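Side-chain contacts in probable 2-dehydro-3-deoxygalactonokinase DgoK1 (Sinorhizobium meliloti, PDB 3T69), which probably catalyses the ATP-dependent phosphorylation of 2-dehydro-3-deoxy-D-galactonate at O6, a step in galactonate breakdown: residues E173-I178 with G242-L247; A199-A204 with G271-T276; R126-Q131 with V146-T151; F220-G225 with R237-G242; T151-V156 with G246-G251. One frame throughout, in Å; residues are numbered along the deposited sequence.

Contact 1: E173-I178 with G242-L247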
# COMPACT_ATOMS: atom_id res chain seq x y z
N GLU B 173 -6.09 -6.38 0.18
CA GLU B 173 -6.36 -5.29 -0.77
C GLU B 173 -5.07 -4.53 -1.11
O GLU B 173 -4.88 -4.09 -2.27
CB GLU B 173 -7.43 -4.33 -0.21
CG GLU B 173 -7.98 -3.32 -1.22
CD GLU B 173 -9.15 -2.46 -0.70
OE1 GLU B 173 -9.32 -2.36 0.55
OE2 GLU B 173 -9.88 -1.88 -1.55
N LEU B 174 -4.18 -4.39 -0.13
CA LEU B 174 -2.86 -3.84 -0.39
C LEU B 174 -2.07 -4.77 -1.30
O LEU B 174 -1.46 -4.31 -2.26
CB LEU B 174 -2.08 -3.55 0.89
CG LEU B 174 -2.60 -2.38 1.75
CD1 LEU B 174 -1.85 -2.21 3.06
CD2 LEU B 174 -2.64 -1.05 0.97
N PHE B 175 -2.11 -6.07 -1.05
CA PHE B 175 -1.38 -6.96 -1.95
C PHE B 175 -1.84 -6.76 -3.39
O PHE B 175 -1.02 -6.50 -4.27
CB PHE B 175 -1.45 -8.44 -1.53
CG PHE B 175 -0.76 -9.37 -2.49
CD1 PHE B 175 -1.47 -9.92 -3.58
CD2 PHE B 175 0.58 -9.68 -2.33
CE1 PHE B 175 -0.84 -10.77 -4.50
CE2 PHE B 175 1.22 -10.53 -3.23
CZ PHE B 175 0.52 -11.07 -4.33
N ASP B 176 -3.15 -6.80 -3.59
CA ASP B 176 -3.71 -6.61 -4.93
C ASP B 176 -3.37 -5.29 -5.57
O ASP B 176 -2.90 -5.27 -6.73
CB ASP B 176 -5.21 -6.93 -4.99
CG ASP B 176 -5.45 -8.44 -4.99
OD1 ASP B 176 -5.81 -9.00 -3.93
OD2 ASP B 176 -5.17 -9.08 -6.03
N THR B 177 -3.55 -4.18 -4.86
CA THR B 177 -3.33 -2.94 -5.58
C THR B 177 -1.85 -2.65 -5.79
O THR B 177 -1.48 -2.04 -6.77
CB THR B 177 -4.11 -1.78 -5.03
OG1 THR B 177 -3.67 -1.52 -3.70
CG2 THR B 177 -5.59 -2.19 -5.01
N ILE B 178 -1.02 -3.14 -4.87
CA ILE B 178 0.40 -2.98 -5.02
C ILE B 178 0.85 -3.85 -6.20
O ILE B 178 1.58 -3.34 -7.06
CB ILE B 178 1.18 -3.32 -3.76
CG1 ILE B 178 0.79 -2.34 -2.66
CG2 ILE B 178 2.68 -3.25 -4.02
CD1 ILE B 178 1.57 -2.53 -1.41
N GLY B 242 4.82 -11.77 1.64
CA GLY B 242 5.42 -11.96 2.90
C GLY B 242 5.56 -10.70 3.69
O GLY B 242 5.38 -10.71 4.93
N THR B 243 5.90 -9.60 3.00
CA THR B 243 6.14 -8.32 3.69
C THR B 243 4.88 -7.81 4.35
O THR B 243 4.85 -7.45 5.57
CB THR B 243 6.70 -7.21 2.72
OG1 THR B 243 7.96 -7.64 2.15
CG2 THR B 243 6.90 -5.91 3.47
N LEU B 244 3.83 -7.79 3.54
CA LEU B 244 2.52 -7.35 3.96
C LEU B 244 2.05 -8.16 5.15
O LEU B 244 1.58 -7.59 6.16
CB LEU B 244 1.53 -7.51 2.82
CG LEU B 244 1.78 -6.53 1.70
CD1 LEU B 244 0.73 -6.72 0.65
CD2 LEU B 244 1.84 -5.02 2.23
N ILE B 245 2.20 -9.49 5.03
CA ILE B 245 1.74 -10.36 6.07
C ILE B 245 2.61 -10.21 7.33
O ILE B 245 2.09 -10.18 8.48
CB ILE B 245 1.57 -11.83 5.60
CG1 ILE B 245 0.39 -11.95 4.65
CG2 ILE B 245 1.24 -12.71 6.81
CD1 ILE B 245 0.45 -13.09 3.67
N GLY B 246 3.92 -10.07 7.14
CA GLY B 246 4.76 -9.92 8.31
C GLY B 246 4.33 -8.70 9.08
O GLY B 246 4.34 -8.68 10.32
N LEU B 247 3.87 -7.70 8.34
CA LEU B 247 3.47 -6.40 8.95
C LEU B 247 2.20 -6.52 9.74
O LEU B 247 2.14 -6.10 10.92
CB LEU B 247 3.37 -5.33 7.86
CG LEU B 247 2.87 -3.95 8.20
CD1 LEU B 247 3.73 -3.28 9.21
CD2 LEU B 247 2.96 -3.20 6.95

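Contact 2: A199-A204 with G271-T276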
# COMPACT_ATOMS: atom_id res chain seq x y z
N ALA B 199 11.39 -20.11 0.81
CA ALA B 199 12.07 -19.30 1.82
C ALA B 199 11.89 -17.81 1.52
O ALA B 199 11.87 -16.99 2.45
CB ALA B 199 13.56 -19.67 1.89
N ALA B 200 11.75 -17.46 0.24
CA ALA B 200 11.44 -16.10 -0.13
C ALA B 200 10.28 -15.58 0.76
O ALA B 200 10.40 -14.51 1.37
CB ALA B 200 11.10 -15.99 -1.61
N PHE B 201 9.22 -16.38 0.90
CA PHE B 201 8.07 -16.01 1.73
C PHE B 201 8.31 -15.83 3.22
O PHE B 201 7.93 -14.80 3.78
CB PHE B 201 6.86 -16.92 1.47
CG PHE B 201 5.65 -16.57 2.30
CD1 PHE B 201 4.84 -15.47 1.96
CD2 PHE B 201 5.33 -17.30 3.44
CE1 PHE B 201 3.71 -15.12 2.75
CE2 PHE B 201 4.21 -16.96 4.25
CZ PHE B 201 3.40 -15.87 3.89
N THR B 202 8.91 -16.80 3.90
CA THR B 202 9.07 -16.66 5.35
C THR B 202 10.20 -15.71 5.74
O THR B 202 10.20 -15.20 6.87
CB THR B 202 9.28 -18.01 6.11
OG1 THR B 202 10.45 -18.69 5.61
CG2 THR B 202 8.06 -18.89 5.97
N ASP B 203 11.17 -15.51 4.84
CA ASP B 203 12.18 -14.46 5.07
C ASP B 203 11.49 -13.09 5.15
O ASP B 203 11.71 -12.35 6.12
CB ASP B 203 13.27 -14.42 3.98
CG ASP B 203 14.21 -15.64 4.00
OD1 ASP B 203 14.28 -16.34 5.05
OD2 ASP B 203 14.87 -15.87 2.93
N ALA B 204 10.65 -12.78 4.14
CA ALA B 204 9.87 -11.55 4.05
C ALA B 204 9.07 -11.30 5.32
O ALA B 204 9.17 -10.21 5.93
CB ALA B 204 8.97 -11.58 2.86
N GLY B 271 -5.46 -19.67 3.55
CA GLY B 271 -5.44 -20.35 4.84
C GLY B 271 -4.08 -20.97 5.09
O GLY B 271 -3.49 -20.75 6.17
N THR B 272 -3.58 -21.72 4.10
CA THR B 272 -2.26 -22.37 4.18
C THR B 272 -1.21 -21.27 4.43
O THR B 272 -0.57 -21.22 5.52
CB THR B 272 -1.95 -23.23 2.90
OG1 THR B 272 -2.84 -24.37 2.84
CG2 THR B 272 -0.52 -23.74 2.88
N LEU B 273 -1.09 -20.37 3.45
CA LEU B 273 -0.25 -19.17 3.57
C LEU B 273 -0.18 -18.52 4.97
O LEU B 273 0.90 -18.26 5.47
CB LEU B 273 -0.71 -18.15 2.55
CG LEU B 273 0.35 -17.23 1.94
CD1 LEU B 273 1.54 -18.03 1.36
CD2 LEU B 273 -0.29 -16.37 0.83
N TYR B 274 -1.32 -18.31 5.62
CA TYR B 274 -1.29 -17.75 6.96
C TYR B 274 -0.81 -18.67 8.09
O TYR B 274 -0.21 -18.18 9.06
CB TYR B 274 -2.64 -17.13 7.35
CG TYR B 274 -2.82 -15.69 6.90
CD1 TYR B 274 -2.77 -14.64 7.82
CD2 TYR B 274 -3.05 -15.37 5.58
CE1 TYR B 274 -2.95 -13.29 7.42
CE2 TYR B 274 -3.24 -14.03 5.18
CZ TYR B 274 -3.17 -13.01 6.10
OH TYR B 274 -3.37 -11.72 5.69
N ARG B 275 -1.06 -19.98 7.98
CA ARG B 275 -0.67 -20.90 9.07
C ARG B 275 0.83 -20.96 8.96
O ARG B 275 1.56 -20.93 9.97
CB ARG B 275 -1.29 -22.33 8.88
N THR B 276 1.26 -21.02 7.71
CA THR B 276 2.67 -21.05 7.37
C THR B 276 3.34 -19.81 7.97
O THR B 276 4.33 -19.89 8.72
CB THR B 276 2.82 -21.06 5.86
OG1 THR B 276 2.13 -22.20 5.34
CG2 THR B 276 4.25 -21.10 5.42

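Contact 3: R126-Q131 with V146-T151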
# COMPACT_ATOMS: atom_id res chain seq x y z
N ARG B 126 -18.24 -6.61 8.27
CA ARG B 126 -19.50 -7.01 7.71
C ARG B 126 -19.37 -8.45 7.09
O ARG B 126 -18.93 -8.60 5.94
CB ARG B 126 -19.91 -5.93 6.70
CG ARG B 126 -21.35 -5.62 6.64
CD ARG B 126 -21.73 -4.55 5.64
NE ARG B 126 -21.95 -3.24 6.26
CZ ARG B 126 -22.92 -2.93 7.14
NH1 ARG B 126 -23.81 -3.84 7.53
NH2 ARG B 126 -23.01 -1.69 7.62
N GLY B 127 -19.67 -9.51 7.87
CA GLY B 127 -19.63 -10.91 7.36
C GLY B 127 -18.85 -11.93 8.19
O GLY B 127 -19.22 -13.12 8.33
N GLU B 128 -17.72 -11.48 8.72
CA GLU B 128 -16.89 -12.22 9.64
C GLU B 128 -17.61 -12.38 10.96
O GLU B 128 -17.23 -13.24 11.79
CB GLU B 128 -15.55 -11.46 9.86
CG GLU B 128 -14.57 -11.36 8.64
CD GLU B 128 -14.85 -10.21 7.71
OE1 GLU B 128 -15.71 -9.36 8.04
OE2 GLU B 128 -14.23 -10.14 6.62
N GLU B 129 -18.62 -11.56 11.22
CA GLU B 129 -19.34 -11.77 12.49
C GLU B 129 -20.19 -13.04 12.35
O GLU B 129 -20.46 -13.69 13.33
CB GLU B 129 -20.20 -10.58 12.95
CG GLU B 129 -21.52 -10.43 12.24
CD GLU B 129 -21.28 -10.14 10.79
OE1 GLU B 129 -20.34 -9.35 10.54
OE2 GLU B 129 -21.97 -10.70 9.91
N THR B 130 -20.60 -13.39 11.15
CA THR B 130 -21.36 -14.59 10.96
C THR B 130 -20.51 -15.88 10.99
O THR B 130 -20.97 -16.92 11.47
CB THR B 130 -22.21 -14.50 9.70
OG1 THR B 130 -23.12 -13.40 9.87
CG2 THR B 130 -22.99 -15.79 9.51
N GLN B 131 -19.26 -15.78 10.53
CA GLN B 131 -18.32 -16.87 10.74
C GLN B 131 -18.02 -16.95 12.22
O GLN B 131 -17.66 -17.99 12.72
CB GLN B 131 -17.06 -16.69 9.90
CG GLN B 131 -17.33 -16.31 8.43
CD GLN B 131 -16.06 -16.10 7.60
OE1 GLN B 131 -15.31 -15.14 7.79
NE2 GLN B 131 -15.81 -17.02 6.68
N VAL B 146 -8.75 -14.78 17.45
CA VAL B 146 -9.01 -15.36 16.16
C VAL B 146 -8.55 -14.44 15.04
O VAL B 146 -8.90 -13.25 15.03
CB VAL B 146 -10.52 -15.57 16.00
CG1 VAL B 146 -10.86 -16.33 14.74
CG2 VAL B 146 -11.12 -16.28 17.26
N CYS B 147 -7.81 -14.99 14.08
CA CYS B 147 -7.32 -14.25 12.94
C CYS B 147 -8.11 -14.68 11.77
O CYS B 147 -8.17 -15.86 11.49
CB CYS B 147 -5.82 -14.54 12.69
SG CYS B 147 -5.13 -14.25 11.01
N MET B 148 -8.70 -13.72 11.05
CA MET B 148 -9.56 -14.06 9.91
C MET B 148 -9.08 -13.39 8.62
O MET B 148 -9.63 -12.41 8.22
CB MET B 148 -11.05 -13.70 10.23
CG MET B 148 -11.49 -14.08 11.68
SD MET B 148 -13.11 -13.58 12.28
CE MET B 148 -14.01 -14.30 10.93
N PRO B 149 -8.07 -13.97 7.93
CA PRO B 149 -7.43 -13.41 6.73
C PRO B 149 -8.44 -13.18 5.64
O PRO B 149 -9.54 -13.62 5.80
CB PRO B 149 -6.51 -14.53 6.30
CG PRO B 149 -7.13 -15.79 6.87
CD PRO B 149 -7.55 -15.32 8.21
N GLY B 150 -8.02 -12.53 4.53
CA GLY B 150 -8.85 -12.18 3.33
C GLY B 150 -8.44 -10.80 2.76
O GLY B 150 -7.46 -10.23 3.18
N THR B 151 -9.18 -10.25 1.79
CA THR B 151 -8.98 -8.85 1.39
C THR B 151 -8.70 -7.93 2.59
O THR B 151 -7.77 -7.13 2.55
CB THR B 151 -10.21 -8.29 0.72
OG1 THR B 151 -10.58 -9.15 -0.35
CG2 THR B 151 -9.92 -6.95 0.16

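Contact 4: F220-G225 with R237-G242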
# COMPACT_ATOMS: atom_id res chain seq x y z
N PHE B 220 10.00 -1.44 -1.50
CA PHE B 220 10.71 -0.95 -2.64
C PHE B 220 11.78 -1.93 -3.08
O PHE B 220 12.00 -2.13 -4.27
CB PHE B 220 11.26 0.46 -2.45
CG PHE B 220 11.94 0.98 -3.68
CD1 PHE B 220 11.19 1.30 -4.79
CD2 PHE B 220 13.33 1.05 -3.76
CE1 PHE B 220 11.80 1.76 -5.98
CE2 PHE B 220 13.94 1.52 -4.91
CZ PHE B 220 13.17 1.87 -6.04
N SER B 221 12.37 -2.60 -2.13
CA SER B 221 13.42 -3.55 -2.36
C SER B 221 13.01 -4.70 -3.24
O SER B 221 13.82 -5.25 -3.91
CB SER B 221 13.99 -4.03 -1.05
OG SER B 221 14.93 -3.09 -0.59
N VAL B 222 11.76 -5.10 -3.25
CA VAL B 222 11.45 -6.14 -4.17
C VAL B 222 11.71 -5.65 -5.59
O VAL B 222 12.21 -6.39 -6.38
CB VAL B 222 10.06 -6.79 -3.97
CG1 VAL B 222 9.49 -6.52 -2.64
CG2 VAL B 222 9.15 -6.47 -5.05
N ARG B 223 11.36 -4.43 -5.94
CA ARG B 223 11.72 -3.90 -7.24
C ARG B 223 13.19 -3.57 -7.44
O ARG B 223 13.69 -3.73 -8.50
CB ARG B 223 10.85 -2.75 -7.70
CG ARG B 223 11.62 -1.67 -8.40
CD ARG B 223 11.08 -1.30 -9.73
NE ARG B 223 11.31 -2.33 -10.70
CZ ARG B 223 11.37 -2.14 -12.00
NH1 ARG B 223 11.22 -0.94 -12.50
NH2 ARG B 223 11.58 -3.15 -12.80
N ALA B 224 13.88 -3.08 -6.43
CA ALA B 224 15.31 -2.80 -6.60
C ALA B 224 16.11 -4.10 -6.65
O ALA B 224 17.14 -4.16 -7.35
CB ALA B 224 15.84 -1.90 -5.52
N GLY B 225 15.64 -5.11 -5.90
CA GLY B 225 16.14 -6.48 -5.97
C GLY B 225 16.02 -7.02 -7.39
O GLY B 225 16.95 -7.61 -7.93
N ARG B 237 6.86 -11.82 -5.72
CA ARG B 237 5.49 -12.03 -5.30
C ARG B 237 5.45 -12.51 -3.87
O ARG B 237 4.68 -12.03 -3.03
CB ARG B 237 4.89 -13.06 -6.21
CG ARG B 237 3.39 -13.22 -6.16
CD ARG B 237 2.78 -13.47 -7.58
NE ARG B 237 1.32 -13.65 -7.50
CZ ARG B 237 0.42 -12.78 -7.95
NH1 ARG B 237 0.79 -11.66 -8.59
NH2 ARG B 237 -0.87 -13.05 -7.77
N ALA B 238 6.33 -13.46 -3.58
CA ALA B 238 6.39 -14.05 -2.28
C ALA B 238 6.85 -13.04 -1.27
O ALA B 238 6.25 -12.91 -0.20
CB ALA B 238 7.36 -15.25 -2.29
N GLN B 239 7.94 -12.35 -1.60
CA GLN B 239 8.50 -11.23 -0.83
C GLN B 239 7.40 -10.19 -0.56
O GLN B 239 7.14 -9.79 0.60
CB GLN B 239 9.58 -10.59 -1.66
CG GLN B 239 10.77 -10.11 -0.91
CD GLN B 239 11.88 -9.67 -1.86
OE1 GLN B 239 11.97 -10.16 -3.01
NE2 GLN B 239 12.75 -8.75 -1.39
N LEU B 240 6.73 -9.78 -1.64
CA LEU B 240 5.58 -8.91 -1.52
C LEU B 240 4.53 -9.42 -0.53
O LEU B 240 4.12 -8.67 0.38
CB LEU B 240 4.91 -8.64 -2.87
CG LEU B 240 3.70 -7.71 -2.79
CD1 LEU B 240 4.05 -6.38 -2.18
CD2 LEU B 240 3.19 -7.44 -4.18
N SER B 241 4.07 -10.66 -0.71
CA SER B 241 3.04 -11.17 0.14
C SER B 241 3.60 -11.26 1.54
O SER B 241 2.96 -10.82 2.51
CB SER B 241 2.60 -12.53 -0.33
OG SER B 241 1.61 -13.01 0.57
N GLY B 242 4.82 -11.77 1.64
CA GLY B 242 5.42 -11.96 2.90
C GLY B 242 5.56 -10.70 3.69
O GLY B 242 5.38 -10.71 4.93
O HOH W 1 15.06 -7.74 -2.75

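Contact 5: T151-V156 with G246-G251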
# COMPACT_ATOMS: atom_id res chain seq x y z
N THR B 151 -9.18 -10.25 1.79
CA THR B 151 -8.98 -8.85 1.39
C THR B 151 -8.70 -7.93 2.59
O THR B 151 -7.77 -7.13 2.55
CB THR B 151 -10.21 -8.29 0.72
OG1 THR B 151 -10.58 -9.15 -0.35
CG2 THR B 151 -9.92 -6.95 0.16
N HIS B 152 -9.54 -8.02 3.62
CA HIS B 152 -9.35 -7.30 4.87
C HIS B 152 -9.20 -8.34 5.99
O HIS B 152 -10.04 -9.19 6.18
CB HIS B 152 -10.54 -6.37 5.19
CG HIS B 152 -10.78 -5.26 4.20
ND1 HIS B 152 -12.00 -4.62 4.10
CD2 HIS B 152 -9.98 -4.68 3.28
CE1 HIS B 152 -11.94 -3.69 3.16
NE2 HIS B 152 -10.72 -3.72 2.63
N SER B 153 -8.12 -8.30 6.74
CA SER B 153 -7.89 -9.43 7.61
C SER B 153 -8.33 -9.06 9.02
O SER B 153 -7.91 -8.07 9.57
CB SER B 153 -6.42 -9.86 7.54
OG SER B 153 -6.13 -10.72 8.61
N LYS B 154 -9.21 -9.83 9.61
CA LYS B 154 -9.68 -9.43 10.92
C LYS B 154 -8.96 -10.14 12.09
O LYS B 154 -8.70 -11.35 12.01
CB LYS B 154 -11.20 -9.60 10.96
CG LYS B 154 -11.95 -8.29 10.71
CD LYS B 154 -12.25 -7.93 9.28
CE LYS B 154 -12.28 -6.44 9.26
NZ LYS B 154 -12.99 -5.77 8.16
N TRP B 155 -8.61 -9.41 13.13
CA TRP B 155 -8.07 -10.03 14.36
C TRP B 155 -9.00 -9.74 15.54
O TRP B 155 -9.18 -8.60 15.92
CB TRP B 155 -6.64 -9.55 14.66
CG TRP B 155 -5.59 -10.25 13.74
CD1 TRP B 155 -5.46 -10.14 12.38
CD2 TRP B 155 -4.55 -11.14 14.15
NE1 TRP B 155 -4.43 -10.90 11.92
CE2 TRP B 155 -3.84 -11.52 12.99
CE3 TRP B 155 -4.16 -11.67 15.39
CZ2 TRP B 155 -2.76 -12.42 13.03
CZ3 TRP B 155 -3.10 -12.55 15.43
CH2 TRP B 155 -2.39 -12.91 14.26
N VAL B 156 -9.61 -10.79 16.10
CA VAL B 156 -10.75 -10.64 17.02
C VAL B 156 -10.52 -11.21 18.45
O VAL B 156 -10.11 -12.36 18.60
CB VAL B 156 -11.99 -11.28 16.38
CG1 VAL B 156 -13.26 -10.96 17.16
CG2 VAL B 156 -12.12 -10.85 14.95
N GLY B 246 3.92 -10.07 7.14
CA GLY B 246 4.76 -9.92 8.31
C GLY B 246 4.33 -8.70 9.08
O GLY B 246 4.34 -8.68 10.32
N LEU B 247 3.87 -7.70 8.34
CA LEU B 247 3.47 -6.40 8.95
C LEU B 247 2.20 -6.52 9.74
O LEU B 247 2.14 -6.10 10.92
CB LEU B 247 3.37 -5.33 7.86
CG LEU B 247 2.87 -3.95 8.20
CD1 LEU B 247 3.73 -3.28 9.21
CD2 LEU B 247 2.96 -3.20 6.95
N GLU B 248 1.19 -7.13 9.12
CA GLU B 248 -0.00 -7.56 9.88
C GLU B 248 0.29 -8.20 11.24
O GLU B 248 -0.33 -7.88 12.25
CB GLU B 248 -0.78 -8.58 9.10
CG GLU B 248 -2.03 -8.99 9.86
CD GLU B 248 -3.01 -9.74 8.98
OE1 GLU B 248 -2.98 -9.53 7.74
OE2 GLU B 248 -3.80 -10.55 9.55
N ILE B 249 1.25 -9.12 11.26
CA ILE B 249 1.39 -9.89 12.48
C ILE B 249 2.05 -9.06 13.54
O ILE B 249 1.61 -9.06 14.70
CB ILE B 249 2.14 -11.16 12.26
CG1 ILE B 249 1.32 -12.09 11.37
CG2 ILE B 249 2.51 -11.79 13.62
CD1 ILE B 249 2.21 -13.12 10.74
N ALA B 250 3.09 -8.36 13.12
CA ALA B 250 3.67 -7.31 13.97
C ALA B 250 2.59 -6.52 14.63
O ALA B 250 2.62 -6.37 15.82
CB ALA B 250 4.52 -6.37 13.13
N GLY B 251 1.62 -6.04 13.85
CA GLY B 251 0.56 -5.22 14.38
C GLY B 251 -0.41 -5.99 15.28
O GLY B 251 -0.74 -5.54 16.40

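Contact 1: E173-I178 with G242-L247
Leu244 carries this contact, pushing its branched end against the backbone side of Phe175. It has by far the most surface buried here. Its CG stands anti to the carbonyl carbon (chi1 -70°), which carries both methyls across the gap between the helices. CD1 rests 3.4 Å from Phe175 CA and 3.5 Å from Phe175 CB. It also sits at the edge of the Phe175 ring, near the ring plane, and not over a face. The ring itself turns along helix 233-252 to meet Arg237, Leu240 and Ser241, one to two turns earlier.

Leu174 and Ile178 close in around the same leucine. CD1 of Leu244 lies 3.9 Å from Leu174 C, and its CD2 is 4.4 Å from Ile178 CD1. No hydrogen bond crosses, so the join is apolar.

The two segments run nearly antiparallel, at 154°, with axes 10.2 Å apart. Across the dimer interface, Thr216 of the second subunit packs on Leu174. One leucine set against the backbone and apolar side chains of a facing helix is ordinary antiparallel helix packing. Here it ties helix 171-181 to the long helix 233-252, in the helical region that follows strand 162-169 and precedes strand 261-264 in the chain.

Contact 2: A199-A204 with G271-T276
Phe201 receives a CH-pi contact from Leu273. The leucine CD1 stands 3.9 Å from the ring centroid, 15° off the ring normal, so it lies over one face, displaced toward the rim. The phenylalanine reaches this place because its CG is anti to the backbone N (chi1 -180°), which sends the ring out toward helix 268-280. The two side chains cross obliquely. Leu273 O also comes near the ring, 3.8 Å from Phe201 CE2.

Looser apolar contacts extend the patch. Thr276 CG2 is 4.3 Å from Phe201 CE2 and 4.4 Å from Thr202 CG2, so methyl meets methyl.

The polar part stays within one helix. Thr276 OG1 donates to Thr272 O (2.9 Å) from above the carbonyl plane. This fixes the threonine's rotation, with its methyl toward helix 199-210. Cutting Phe201 back to an alanine would probably leave Leu273 CD1 without its aromatic face and open a gap toward Ser241 and Ile245.

The segments cross at 55°. Such oblique helix-on-helix packing joins helix 199-210, of the helical insertion, to helix 268-280, which follows strand 261-264 in the RNase H-like fold of ASKHA kinases.

Contact 3: R126-Q131 with V146-T151
The helix start that sets Glu128 and Gln131 against Met148 is fastened by a bond from Gly127 N to Glu129 OE1. It is 2.8 Å long and nearly straight (171°), and it uses the syn lone pair of the carboxylate oxygen. The other oxygen, Glu129 OE2, accepts from Thr130 OG1. Gly127 is the N-cap of the helix.

Across the contact everything turns on the methyl end of Met148. The chain bends at its last torsion (chi3 54°), and this brings CE to 3.4 Å from Glu128 CB. About one turn on, on the same face of the helix, Gln131 OE1 lies 3.5 Å from Met148 CE. The methionine and glutamine chains lie alongside, pointing opposite ways. Glu128 bends at chi2, and its outer part touches Lys154. Gln131 runs on to Ala293 and Val294 of helix 290-305. With an alanine in place of Met148, the underside of this first helical turn is likely to lose its filling, leaving a gap between Glu128 and Gln131.

This is helix-on-sheet packing. Helix 128-139 covers strand 143-148, a central strand of the six-stranded, RNase H-like sheet in this lobe of the ASKHA fold.

Contact 4: F220-G225 with R237-G242
Two antiparallel helices meet here in a mixed contact, partly van der Waals and partly bridged by water. The segments belong to helix 215-228 and helix 233-252. These are consecutive helices joined by a short turn, so they form a helical hairpin far from the centre of the chain. The segments run at 168° to each other, with axes 9.6 Å apart.

Val222 and Gln239 hold most of the buried surface. The two side chains pass each other head to tail. Gln239 is extended beyond CG (chi2 172°), which lays its terminal amide alongside the valine. Its OE1 is 4.0 Å from Val222 CB. The amide carbon CD is at the same distance, 4.0 Å, from Val222 CG1. Leu240 adds a looser edge, where its backbone N lies 4.4 Å from Val222 CG1.

No hydrogen bond joins the segments directly. Gln239 NE2 and Ser221 O are 4.4 Å apart, and one water fills the link. It accepts from Gln239 NE2 at 2.9 Å and donates to Ser221 O at 3.0 Å. The amide thus gives its N-H to the bridge while the flat group itself lies against the valine.

Several elements surround the pair. Val222 also rests on Leu184 and on Ala187 of helix 185-188. Leu240 turns toward Phe175 and Ile178 of helix 171-181, and Ala238 meets Ala200 of helix 199-210. Also on helix 215-228, Ser221 OG bonds to Pro122 O of the second subunit.

Contact 5: T151-V156 with G246-G251
Glu248 reaches from its helix to Ser153 and Trp155 on the strand opposite. Beyond CB, its CG is anti to the backbone N (chi1 -178°) and the rest of the chain is extended, so the carboxylate is carried straight toward the sheet. CG passes 3.7 Å from Trp155 NE1. CD then comes 3.3 Å from Ser153 OG.

At the tip, OE2 takes two hydrogen bonds. Ser153 OG donates to it from the syn side, though tilted out of the carboxylate plane. Trp155 NE1 donates to the same oxygen with an N-H...O angle of 158°. Both the Ser153 OG and Trp155 NE1 bonds to OE2 measure 2.5 Å, lengths not to be pressed at this resolution. OE2 lies at the indole edge, near the ring plane, and the ring and carboxylate planes are 80° apart. The other oxygen, OE1, is bonded to Thr171 OG1 and Tyr274 OH. Four groups therefore hold this buried carboxylate and would resist its rotation. Beside it, Ile249 CG1 makes a looser apolar contact with Trp155 CZ2, at 4.4 Å.

The pair joins helix 233-252 to strand 153-159, between strands 143-148 and 162-169 of the sheet. Trp155 packs on Leu145 and Cys147 of one neighbour strand, Glu248 touches Phe169 of the other, and Leu278 of helix 268-280 flanks both Trp155 and Ile249.

Helix 233-252 serves contacts 1, 4 and 5 along its length. Contact 4 uses its early turns, contact 1 the middle and contact 5 a later part. Contacts 1, 4 and 5 are buried; contacts 2 and 3 are partly so. Contact 3 lies closest to the chain centre, and contact 4 is farthest out. The chemistry changes with place. Contacts 1 and 2 are apolar helix packing, contact 3 sets a methionine methyl against polar side chains at a helix start, contact 4 includes a water, and contact 5 is a buried carboxylate bonded to a strand. Contacts 3 and 5 reach neighbouring strands. Contacts 2 and 5 meet through Tyr274. Contacts 1, 4 and 5 also approach the second subunit.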